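Local structure of regulatory Subunit of Protein Kinase A (cAMP-dependent) from Euglena gracilis (6RSX) at residues F70-Y75 with T122-S127; D79-I84 with F113-L118; T88-I93 with Q129-V134. The protein binds cyclic AMP in each of two cyclic nucleotide-binding domains and, as a regulatory subunit, probably holds the kinase's catalytic subunit in check until the nucleotide arrives. All blocks are in the same frame, centred on the assembly; numbering follows the deposited sequence.

Contact 1 (F70-Y75 with T122-S127). With CMP (adenosine-3',5'-cyclic-monophosphate), chain B.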
loop_
_atom_site.group_PDB
_atom_site.type_symbol
_atom_site.label_atom_id
_atom_site.label_comp_id
_atom_site.label_asym_id
_atom_site.label_seq_id
_atom_site.Cartn_x
_atom_site.Cartn_y
_atom_site.Cartn_z
ATOM N N PHE A 70 -7.594 17.368 -17.639
ATOM C CA PHE A 70 -6.344 16.882 -17.050
ATOM C C PHE A 70 -6.013 17.665 -15.785
ATOM O O PHE A 70 -5.868 18.902 -15.807
ATOM C CB PHE A 70 -5.182 16.979 -18.042
ATOM C CG PHE A 70 -5.233 15.961 -19.147
ATOM C CD1 PHE A 70 -5.924 16.228 -20.317
ATOM C CD2 PHE A 70 -4.610 14.720 -19.011
ATOM C CE1 PHE A 70 -5.978 15.280 -21.342
ATOM C CE2 PHE A 70 -4.675 13.755 -20.046
ATOM C CZ PHE A 70 -5.351 14.036 -21.188
ATOM N N ILE A 71 -5.828 16.941 -14.692
ATOM C CA ILE A 71 -5.366 17.549 -13.455
ATOM C C ILE A 71 -3.884 17.870 -13.542
ATOM O O ILE A 71 -3.415 18.888 -13.006
ATOM C CB ILE A 71 -5.686 16.590 -12.295
ATOM C CG1 ILE A 71 -7.217 16.527 -12.156
ATOM C CG2 ILE A 71 -5.069 17.103 -11.010
ATOM C CD1 ILE A 71 -7.728 15.156 -11.864
ATOM N N MET A 72 -3.130 17.007 -14.215
ATOM C CA MET A 72 -1.723 17.231 -14.515
ATOM C C MET A 72 -1.383 16.477 -15.792
ATOM O O MET A 72 -2.029 15.484 -16.147
ATOM C CB MET A 72 -0.804 16.781 -13.391
ATOM C CG MET A 72 -0.914 15.238 -13.056
ATOM S SD MET A 72 0.220 14.783 -11.710
ATOM C CE MET A 72 -0.495 15.700 -10.371
ATOM N N LYS A 73 -0.369 16.974 -16.500
ATOM C CA LYS A 73 0.114 16.306 -17.691
ATOM C C LYS A 73 1.514 15.778 -17.458
ATOM O O LYS A 73 2.338 16.420 -16.797
ATOM C CB LYS A 73 0.097 17.237 -18.903
ATOM C CG LYS A 73 -1.249 17.829 -19.137
ATOM C CD LYS A 73 -1.691 17.595 -20.563
ATOM C CE LYS A 73 -1.668 16.112 -20.951
ATOM N NZ LYS A 73 -2.006 15.971 -22.405
ATOM N N GLN A 74 1.773 14.618 -18.035
ATOM C CA GLN A 74 3.106 14.040 -17.996
ATOM C C GLN A 74 4.104 15.102 -18.459
ATOM O O GLN A 74 3.801 15.888 -19.345
ATOM C CB GLN A 74 3.171 12.815 -18.895
ATOM C CG GLN A 74 4.432 12.006 -18.699
ATOM C CD GLN A 74 4.380 10.724 -19.509
ATOM O OE1 GLN A 74 3.305 10.331 -19.933
ATOM N NE2 GLN A 74 5.537 10.092 -19.765
ATOM N N TYR A 75 5.282 15.059 -17.870
ATOM C CA TYR A 75 6.367 16.051 -18.091
ATOM C C TYR A 75 6.150 17.442 -17.498
ATOM O O TYR A 75 7.091 18.263 -17.531
ATOM C CB TYR A 75 6.664 16.184 -19.604
ATOM C CG TYR A 75 6.793 14.894 -20.336
ATOM C CD1 TYR A 75 7.842 13.980 -20.074
ATOM C CD2 TYR A 75 5.875 14.562 -21.332
ATOM C CE1 TYR A 75 7.921 12.754 -20.779
ATOM C CE2 TYR A 75 5.969 13.371 -22.023
ATOM C CZ TYR A 75 7.006 12.489 -21.764
ATOM O OH TYR A 75 7.037 11.315 -22.479
ATOM N N THR A 122 11.664 15.480 -10.361
ATOM C CA THR A 122 11.498 15.014 -11.729
ATOM C C THR A 122 10.240 15.632 -12.336
ATOM O O THR A 122 9.320 16.014 -11.608
ATOM C CB THR A 122 11.376 13.487 -11.766
ATOM O OG1 THR A 122 10.408 13.077 -10.784
ATOM C CG2 THR A 122 12.719 12.801 -11.463
ATOM N N PRO A 123 10.164 15.778 -13.655
ATOM C CA PRO A 123 8.894 16.149 -14.285
ATOM C C PRO A 123 7.855 15.070 -13.998
ATOM O O PRO A 123 8.208 13.915 -13.766
ATOM C CB PRO A 123 9.214 16.151 -15.779
ATOM C CG PRO A 123 10.766 16.292 -15.838
ATOM C CD PRO A 123 11.199 15.452 -14.654
ATOM N N ARG A 124 6.578 15.449 -14.062
ATOM C CA ARG A 124 5.515 14.420 -13.846
ATOM C C ARG A 124 5.735 13.180 -14.706
ATOM O O ARG A 124 5.969 13.257 -15.922
ATOM C CB ARG A 124 4.130 14.997 -14.178
ATOM C CG ARG A 124 3.629 16.206 -13.373
ATOM C CD ARG A 124 3.628 15.960 -11.857
ATOM N NE ARG A 124 2.948 17.054 -11.169
ATOM C CZ ARG A 124 2.719 17.056 -9.868
ATOM N NH1 ARG A 124 3.128 16.006 -9.143
ATOM N NH2 ARG A 124 2.040 18.082 -9.321
ATOM N N ALA A 125 5.549 11.988 -14.105
ATOM C CA ALA A 125 5.738 10.716 -14.808
ATOM C C ALA A 125 4.492 10.212 -15.566
ATOM O O ALA A 125 4.578 9.237 -16.319
ATOM C CB ALA A 125 6.202 9.629 -13.805
ATOM N N ALA A 126 3.341 10.842 -15.368
ATOM C CA ALA A 126 2.109 10.398 -15.986
ATOM C C ALA A 126 1.195 11.598 -16.084
ATOM O O ALA A 126 1.312 12.550 -15.301
ATOM C CB ALA A 126 1.472 9.281 -15.135
ATOM N N SER A 127 0.263 11.529 -17.032
ATOM C CA SER A 127 -0.885 12.411 -17.009
ATOM C C SER A 127 -1.978 11.802 -16.130
ATOM O O SER A 127 -2.128 10.570 -16.059
ATOM C CB SER A 127 -1.420 12.612 -18.426
ATOM O OG SER A 127 -0.430 13.226 -19.294
HETATM P P CMP B . 4.177 12.381 -10.413
HETATM O O1P CMP B . 4.497 13.637 -9.533
HETATM O O2P CMP B . 5.142 11.778 -11.346
HETATM O "O5'" CMP B . 2.928 12.736 -11.362
HETATM C "C5'" CMP B . 2.136 11.705 -11.950
HETATM C "C4'" CMP B . 1.745 10.772 -10.842
HETATM O "O4'" CMP B . 1.021 9.609 -11.267
HETATM C "C3'" CMP B . 2.923 10.171 -10.120
HETATM O "O3'" CMP B . 3.631 11.137 -9.377
HETATM C "C2'" CMP B . 2.273 9.057 -9.294
HETATM O "O2'" CMP B . 1.774 9.618 -8.091
HETATM C "C1'" CMP B . 1.083 8.654 -10.210
HETATM N N9 CMP B . 1.212 7.335 -10.820
HETATM C C8 CMP B . 0.232 6.367 -10.822
HETATM N N7 CMP B . 0.672 5.332 -11.514
HETATM C C5 CMP B . 1.921 5.624 -11.902
HETATM C C6 CMP B . 2.794 4.847 -12.614
HETATM N N6 CMP B . 2.664 3.518 -13.162
HETATM N N1 CMP B . 4.007 5.268 -12.894
HETATM C C2 CMP B . 4.354 6.529 -12.494
HETATM N N3 CMP B . 3.502 7.325 -11.767
HETATM C C4 CMP B . 2.266 6.856 -11.488
HETATM O O HOH W 1 0.712 11.308 -20.722
#

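Contact 2 (D79-I84 with F113-L118). With CMP (adenosine-3',5'-cyclic-monophosphate), chain B.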
loop_
_atom_site.group_PDB
_atom_site.type_symbol
_atom_site.label_atom_id
_atom_site.label_comp_id
_atom_site.label_asym_id
_atom_site.label_seq_id
_atom_site.Cartn_x
_atom_site.Cartn_y
_atom_site.Cartn_z
ATOM N N ASP A 79 3.741 20.675 -8.919
ATOM C CA ASP A 79 3.271 21.714 -7.997
ATOM C C ASP A 79 2.645 21.091 -6.757
ATOM O O ASP A 79 3.147 21.297 -5.650
ATOM C CB ASP A 79 2.284 22.699 -8.651
ATOM C CG ASP A 79 1.185 22.028 -9.504
ATOM O OD1 ASP A 79 0.941 20.785 -9.453
ATOM O OD2 ASP A 79 0.515 22.796 -10.241
ATOM N N ASN A 80 1.595 20.275 -6.926
ATOM C CA ASN A 80 0.828 19.773 -5.790
ATOM C C ASN A 80 0.845 18.249 -5.691
ATOM O O ASN A 80 1.209 17.537 -6.631
ATOM C CB ASN A 80 -0.640 20.220 -5.883
ATOM C CG ASN A 80 -0.802 21.743 -5.927
ATOM O OD1 ASN A 80 -0.192 22.485 -5.150
ATOM N ND2 ASN A 80 -1.655 22.206 -6.836
ATOM N N PHE A 81 0.483 17.773 -4.501
ATOM C CA PHE A 81 0.166 16.380 -4.230
ATOM C C PHE A 81 -1.337 16.269 -3.959
ATOM O O PHE A 81 -1.911 17.134 -3.279
ATOM C CB PHE A 81 0.996 15.909 -3.031
ATOM C CG PHE A 81 0.662 14.533 -2.554
ATOM C CD1 PHE A 81 1.012 13.430 -3.293
ATOM C CD2 PHE A 81 0.179 14.359 -1.289
ATOM C CE1 PHE A 81 0.745 12.100 -2.816
ATOM C CE2 PHE A 81 -0.087 13.060 -0.805
ATOM C CZ PHE A 81 0.238 11.949 -1.559
ATOM N N TYR A 82 -1.992 15.233 -4.515
ATOM C CA TYR A 82 -3.450 15.176 -4.513
ATOM C C TYR A 82 -3.962 13.887 -3.880
ATOM O O TYR A 82 -3.343 12.823 -4.018
ATOM C CB TYR A 82 -4.031 15.243 -5.952
ATOM C CG TYR A 82 -3.707 16.546 -6.672
ATOM C CD1 TYR A 82 -4.521 17.656 -6.507
ATOM C CD2 TYR A 82 -2.633 16.626 -7.568
ATOM C CE1 TYR A 82 -4.262 18.856 -7.176
ATOM C CE2 TYR A 82 -2.353 17.816 -8.237
ATOM C CZ TYR A 82 -3.181 18.920 -8.051
ATOM O OH TYR A 82 -2.954 20.094 -8.712
ATOM N N VAL A 83 -5.110 13.994 -3.205
ATOM C CA VAL A 83 -5.914 12.806 -2.837
ATOM C C VAL A 83 -7.311 12.971 -3.421
ATOM O O VAL A 83 -7.938 14.019 -3.285
ATOM C CB VAL A 83 -5.988 12.606 -1.303
ATOM C CG1 VAL A 83 -6.730 11.276 -0.934
ATOM C CG2 VAL A 83 -4.598 12.615 -0.662
ATOM N N ILE A 84 -7.845 11.903 -4.028
ATOM C CA ILE A 84 -9.173 11.974 -4.614
ATOM C C ILE A 84 -10.223 11.906 -3.503
ATOM O O ILE A 84 -10.194 11.001 -2.660
ATOM C CB ILE A 84 -9.381 10.819 -5.611
ATOM C CG1 ILE A 84 -8.404 10.968 -6.804
ATOM C CG2 ILE A 84 -10.829 10.854 -6.089
ATOM C CD1 ILE A 84 -8.479 9.791 -7.837
ATOM N N PHE A 113 -1.957 10.877 -5.715
ATOM C CA PHE A 113 -1.070 10.974 -6.862
ATOM C C PHE A 113 -0.320 12.311 -6.820
ATOM O O PHE A 113 -0.817 13.337 -6.315
ATOM C CB PHE A 113 -1.805 10.815 -8.217
ATOM C CG PHE A 113 -2.889 11.798 -8.447
ATOM C CD1 PHE A 113 -4.175 11.570 -7.972
ATOM C CD2 PHE A 113 -2.654 12.958 -9.197
ATOM C CE1 PHE A 113 -5.203 12.502 -8.204
ATOM C CE2 PHE A 113 -3.662 13.877 -9.433
ATOM C CZ PHE A 113 -4.951 13.660 -8.932
ATOM N N GLY A 114 0.855 12.288 -7.429
ATOM C CA GLY A 114 1.640 13.498 -7.635
ATOM C C GLY A 114 2.815 13.632 -6.688
ATOM O O GLY A 114 3.416 14.704 -6.613
ATOM N N GLU A 115 3.194 12.558 -6.014
ATOM C CA GLU A 115 4.268 12.665 -5.039
ATOM C C GLU A 115 5.655 12.628 -5.691
ATOM O O GLU A 115 6.594 13.206 -5.128
ATOM C CB GLU A 115 4.136 11.533 -3.994
ATOM C CG GLU A 115 4.712 10.194 -4.372
ATOM C CD GLU A 115 3.803 9.328 -5.249
ATOM O OE1 GLU A 115 2.697 9.787 -5.640
ATOM O OE2 GLU A 115 4.234 8.203 -5.566
ATOM N N LEU A 116 5.804 11.958 -6.845
ATOM C CA LEU A 116 7.142 11.695 -7.376
ATOM C C LEU A 116 7.841 13.006 -7.726
ATOM O O LEU A 116 9.007 13.218 -7.363
ATOM C CB LEU A 116 7.077 10.835 -8.616
ATOM C CG LEU A 116 6.557 9.372 -8.418
ATOM C CD1 LEU A 116 6.535 8.673 -9.754
ATOM C CD2 LEU A 116 7.429 8.625 -7.412
ATOM N N ALA A 117 7.124 13.902 -8.412
ATOM C CA ALA A 117 7.750 15.188 -8.808
ATOM C C ALA A 117 8.167 15.996 -7.585
ATOM O O ALA A 117 9.203 16.694 -7.595
ATOM C CB ALA A 117 6.769 16.000 -9.669
ATOM N N LEU A 118 7.353 15.954 -6.527
ATOM C CA LEU A 118 7.658 16.707 -5.320
ATOM C C LEU A 118 8.791 16.060 -4.524
ATOM O O LEU A 118 9.546 16.770 -3.854
ATOM C CB LEU A 118 6.420 16.886 -4.450
ATOM C CG LEU A 118 5.116 17.431 -5.085
ATOM C CD1 LEU A 118 4.025 17.985 -4.117
ATOM C CD2 LEU A 118 5.274 18.296 -6.262
HETATM P P CMP B . 4.177 12.381 -10.413
HETATM O O1P CMP B . 4.497 13.637 -9.533
HETATM O O2P CMP B . 5.142 11.778 -11.346
HETATM O "O5'" CMP B . 2.928 12.736 -11.362
HETATM C "C5'" CMP B . 2.136 11.705 -11.950
HETATM C "C4'" CMP B . 1.745 10.772 -10.842
HETATM O "O4'" CMP B . 1.021 9.609 -11.267
HETATM C "C3'" CMP B . 2.923 10.171 -10.120
HETATM O "O3'" CMP B . 3.631 11.137 -9.377
HETATM C "C2'" CMP B . 2.273 9.057 -9.294
HETATM O "O2'" CMP B . 1.774 9.618 -8.091
HETATM C "C1'" CMP B . 1.083 8.654 -10.210
HETATM N N9 CMP B . 1.212 7.335 -10.820
HETATM C C8 CMP B . 0.232 6.367 -10.822
HETATM N N7 CMP B . 0.672 5.332 -11.514
HETATM C C5 CMP B . 1.921 5.624 -11.902
HETATM C C6 CMP B . 2.794 4.847 -12.614
HETATM N N6 CMP B . 2.664 3.518 -13.162
HETATM N N1 CMP B . 4.007 5.268 -12.894
HETATM C C2 CMP B . 4.354 6.529 -12.494
HETATM N N3 CMP B . 3.502 7.325 -11.767
HETATM C C4 CMP B . 2.266 6.856 -11.488
#

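Contact 3 (T88-I93 with Q129-V134). With CMP (adenosine-3',5'-cyclic-monophosphate), chain B.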
loop_
_atom_site.group_PDB
_atom_site.type_symbol
_atom_site.label_atom_id
_atom_site.label_comp_id
_atom_site.label_asym_id
_atom_site.label_seq_id
_atom_site.Cartn_x
_atom_site.Cartn_y
_atom_site.Cartn_z
ATOM N N THR A 88 -13.369 9.367 -10.424
ATOM C CA THR A 88 -12.242 8.515 -10.772
ATOM C C THR A 88 -11.368 9.256 -11.793
ATOM O O THR A 88 -11.835 10.143 -12.509
ATOM C CB THR A 88 -12.660 7.177 -11.331
ATOM O OG1 THR A 88 -13.328 7.375 -12.597
ATOM C CG2 THR A 88 -13.584 6.423 -10.266
ATOM N N CYS A 89 -10.108 8.850 -11.864
ATOM C CA CYS A 89 -9.104 9.447 -12.744
ATOM C C CYS A 89 -8.356 8.349 -13.473
ATOM O O CYS A 89 -8.105 7.278 -12.902
ATOM C CB CYS A 89 -8.050 10.311 -11.961
ATOM S SG CYS A 89 -8.719 11.799 -11.221
ATOM N N ASN A 90 -7.990 8.598 -14.725
ATOM C CA ASN A 90 -7.142 7.678 -15.472
ATOM C C ASN A 90 -5.692 8.127 -15.385
ATOM O O ASN A 90 -5.395 9.309 -15.575
ATOM C CB ASN A 90 -7.555 7.595 -16.940
ATOM C CG ASN A 90 -8.849 6.746 -17.117
ATOM O OD1 ASN A 90 -9.223 6.003 -16.221
ATOM N ND2 ASN A 90 -9.525 6.904 -18.235
ATOM N N ILE A 91 -4.811 7.168 -15.138
ATOM C CA ILE A 91 -3.364 7.363 -15.206
ATOM C C ILE A 91 -2.938 6.982 -16.617
ATOM O O ILE A 91 -3.144 5.837 -17.054
ATOM C CB ILE A 91 -2.632 6.496 -14.173
ATOM C CG1 ILE A 91 -3.152 6.754 -12.760
ATOM C CG2 ILE A 91 -1.111 6.694 -14.301
ATOM C CD1 ILE A 91 -3.112 8.245 -12.299
ATOM N N LEU A 92 -2.371 7.943 -17.344
ATOM C CA LEU A 92 -1.953 7.765 -18.735
ATOM C C LEU A 92 -0.458 8.038 -18.847
ATOM O O LEU A 92 0.032 9.040 -18.315
ATOM C CB LEU A 92 -2.722 8.719 -19.663
ATOM C CG LEU A 92 -4.245 8.607 -19.550
ATOM C CD1 LEU A 92 -4.933 9.884 -19.868
ATOM C CD2 LEU A 92 -4.645 7.554 -20.534
ATOM N N ILE A 93 0.273 7.166 -19.534
ATOM C CA ILE A 93 1.715 7.344 -19.658
ATOM C C ILE A 93 2.128 7.209 -21.121
ATOM O O ILE A 93 1.832 6.204 -21.773
ATOM C CB ILE A 93 2.501 6.368 -18.769
ATOM C CG1 ILE A 93 2.091 6.564 -17.297
ATOM C CG2 ILE A 93 4.049 6.563 -18.979
ATOM C CD1 ILE A 93 2.725 5.518 -16.332
ATOM N N GLN A 129 -6.116 12.162 -15.748
ATOM C CA GLN A 129 -7.276 12.760 -16.405
ATOM C C GLN A 129 -8.551 12.408 -15.656
ATOM O O GLN A 129 -8.783 11.231 -15.360
ATOM C CB GLN A 129 -7.374 12.266 -17.850
ATOM C CG GLN A 129 -8.545 12.866 -18.584
ATOM C CD GLN A 129 -8.532 12.511 -20.066
ATOM O OE1 GLN A 129 -8.041 11.461 -20.446
ATOM N NE2 GLN A 129 -9.041 13.411 -20.907
ATOM N N ALA A 130 -9.382 13.406 -15.363
ATOM C CA ALA A 130 -10.659 13.121 -14.718
ATOM C C ALA A 130 -11.519 12.303 -15.674
ATOM O O ALA A 130 -11.672 12.657 -16.846
ATOM C CB ALA A 130 -11.375 14.409 -14.346
ATOM N N VAL A 131 -12.111 11.222 -15.168
ATOM C CA VAL A 131 -13.040 10.429 -15.977
ATOM C C VAL A 131 -14.437 10.989 -15.761
ATOM O O VAL A 131 -15.116 11.380 -16.711
ATOM C CB VAL A 131 -12.963 8.948 -15.610
ATOM C CG1 VAL A 131 -14.061 8.133 -16.362
ATOM C CG2 VAL A 131 -11.606 8.391 -15.935
ATOM N N SER A 132 -14.880 10.996 -14.514
ATOM C CA SER A 132 -16.064 11.706 -14.063
ATOM C C SER A 132 -15.668 13.130 -13.684
ATOM O O SER A 132 -14.499 13.506 -13.750
ATOM C CB SER A 132 -16.661 10.990 -12.859
ATOM O OG SER A 132 -15.700 10.994 -11.794
ATOM N N ASN A 133 -16.632 13.929 -13.244
ATOM C CA ASN A 133 -16.269 15.095 -12.443
ATOM C C ASN A 133 -15.556 14.602 -11.196
ATOM O O ASN A 133 -15.919 13.565 -10.629
ATOM C CB ASN A 133 -17.498 15.888 -12.043
ATOM C CG ASN A 133 -18.207 16.485 -13.230
ATOM O OD1 ASN A 133 -17.618 16.687 -14.305
ATOM N ND2 ASN A 133 -19.493 16.775 -13.046
ATOM N N VAL A 134 -14.538 15.337 -10.767
ATOM C CA VAL A 134 -13.692 14.879 -9.671
ATOM C C VAL A 134 -13.572 15.989 -8.626
ATOM O O VAL A 134 -13.510 17.195 -8.954
ATOM C CB VAL A 134 -12.298 14.432 -10.190
ATOM C CG1 VAL A 134 -11.299 14.307 -9.046
ATOM C CG2 VAL A 134 -12.357 13.121 -11.009
HETATM P P CMP B . 4.177 12.381 -10.413
HETATM O O1P CMP B . 4.497 13.637 -9.533
HETATM O O2P CMP B . 5.142 11.778 -11.346
HETATM O "O5'" CMP B . 2.928 12.736 -11.362
HETATM C "C5'" CMP B . 2.136 11.705 -11.950
HETATM C "C4'" CMP B . 1.745 10.772 -10.842
HETATM O "O4'" CMP B . 1.021 9.609 -11.267
HETATM C "C3'" CMP B . 2.923 10.171 -10.120
HETATM O "O3'" CMP B . 3.631 11.137 -9.377
HETATM C "C2'" CMP B . 2.273 9.057 -9.294
HETATM O "O2'" CMP B . 1.774 9.618 -8.091
HETATM C "C1'" CMP B . 1.083 8.654 -10.210
HETATM N N9 CMP B . 1.212 7.335 -10.820
HETATM C C8 CMP B . 0.232 6.367 -10.822
HETATM N N7 CMP B . 0.672 5.332 -11.514
HETATM C C5 CMP B . 1.921 5.624 -11.902
HETATM C C6 CMP B . 2.794 4.847 -12.614
HETATM N N6 CMP B . 2.664 3.518 -13.162
HETATM N N1 CMP B . 4.007 5.268 -12.894
HETATM C C2 CMP B . 4.354 6.529 -12.494
HETATM N N3 CMP B . 3.502 7.325 -11.767
HETATM C C4 CMP B . 2.266 6.856 -11.488
HETATM O O HOH W 2 -8.808 8.977 -20.122
#

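Contact 1 (F70-Y75 with T122-S127)
Arg124, from the phosphate-binding cassette of a cyclic nucleotide-binding domain, meets Met72 of strand 70-72 beside the phosphate of cyclic AMP, and the two form the tight half of this contact. The methyl group Met72 CE lies over the centre of one face of the Arg124 guanidinium, 3.5 Å from Arg124 CZ, while Met72 SD also approaches O5' of the nucleotide. Met72 gets there with CG wedged between its backbone N and carbonyl carbon (chi1 60°) and a bend at chi3; the two side chains cross at about a right angle. The guanidinium donates from its edge: Arg124 NH1 gives a hydrogen bond of 2.8 Å to O1P, in the plane of the group, and Arg124 NH2 is engaged by Asp79 in a salt bridge. Next to it Ala125 N donates to O2P. The two backbones are tied by Tyr75 N, 2.7 Å from Arg124 O.

The solvent side is looser: exposed Pro123 sets CB 3.5 Å from Tyr75 O, and Lys73 and Tyr75 are partly exposed. Between the two, buried Gln74 runs extended past Arg124 O and Ala125 to an amide whose OE1 accepts from Gln94 N. A water bridges Gln74 OE1 and Ser127 OG, both on buried side chains. That same hydroxyl receives the backbone N-H of Gln74 almost in a straight line, with Gln74 N to Ser127 OG 2.9 Å and the angle at hydrogen 176°.

Contact 2 (D79-I84 with F113-L118)
The phosphate-binding cassette starts where strand 112-113 leaves the beta-roll, and here Phe113 pairs with Tyr82 ahead of helix 115-120. The two residues form an antiparallel hydrogen-bonded pair: Tyr82 N lies 2.9 Å from Phe113 O, and Phe113 N reaches back to Tyr82 O. On the face they share, the rings are nearly parallel (planes at 23°) but strongly offset, centroids 5.2 Å apart; what sits over the Phe113 face is the methylene Tyr82 CB, 3.7 Å from the ring centroid in a CH-pi contact. Phe113 CG stands between its own backbone N and carbonyl carbon (chi1 58°), which brings the ring under Tyr82 CB. Ile84 CG1 comes in at the edge, 3.8 Å from Phe113 CE1. An alanine in place of Phe113 would keep the backbone pair but would probably leave Tyr82 CB and Ile84 CG1 facing a gap.

The edge of the Phe81 ring meets the turn at Gly114 C, and Phe81 CE1 touches Glu115 CB. Leu118 CD1 packs on the backbone at Asn80 and Phe81. The turn thus held grips the sugar: Gly114 N donates to O2' of the nucleotide, which donates to Glu115 OE1 at 2.6 Å. Arg156 and Tyr175 hold Glu115 OE2, and Ala117 N, 2.9 Å from O1P, adds a hydrogen bond to the phosphate. A carboxylate on the ribose hydroxyl and a helix N-H on the phosphate are the signature of the cyclic nucleotide-binding site.

Contact 3 (T88-I93 with Q129-V134)
Val131 CG2 sits over one face of the Asn90 carboxamide, about equally far from its three heavy atoms and 3.4 Å from Asn90 CG. The ends of that flat group are both occupied: Asn90 OD1 accepts from Thr106 OG1 on the neighbouring strand, and Asn90 ND2 donates to a water. The same water donates to Gln129 OE1 at 2.6 Å, joining two amides that project from the same face of the sheet, while Gln129 NE2 is held by Gly68 O. Leu92 CD1 rests 3.5 Å from Gln129 OE1. The Gln129 chain is extended, with CG opposite the backbone N (chi1 -179°), which carries its amide out to the water shared with Asn90.

Between the strands, Asn90 and Gln129 are an antiparallel hydrogen-bonded pair, with Asn90 N 2.8 Å from Gln129 O and Gln129 N returning to Asn90 O. Cys89 and Ala130 follow as a non-hydrogen-bonded pair. On their face Cys89 SG packs against Val134 CG2, 3.9 Å away. Where strand 127-130 ends, Val131 N still donates to Thr88 O, and Thr88 N reaches Ser132 OG, whose own proton goes to Asn133 O.

Farther along strand 89-93, Ile91 CG2 and Ile93 CD1 touch the adenine, Ile91 CG2 lying 3.6 Å from its N7. Strands 89-93 and 127-130 thus pair as part of the beta-roll of a cyclic nucleotide-binding domain, with strand 89-93 lining the adenine side of the pocket.

All three contacts fall within one cyclic nucleotide-binding domain, their centres 10 to 14 Å apart, and each touches the same cyclic AMP. Contact 2 lies between the two halves of contact 1 along the chain, whereas contact 3 interleaves with both. Contacts 1 and 3 reach one sheet, in which strand 127-130 runs between strands 70-72 and 89-93; contact 2 belongs to the other sheet, with helix 115-120 attached. Arg124 bridges contacts 1 and 2 through Gly114 O and Asn80 O, and Ser127 N to Leu92 O joins contacts 1 and 3, so phosphate, ribose and base are held by connected parts of one domain.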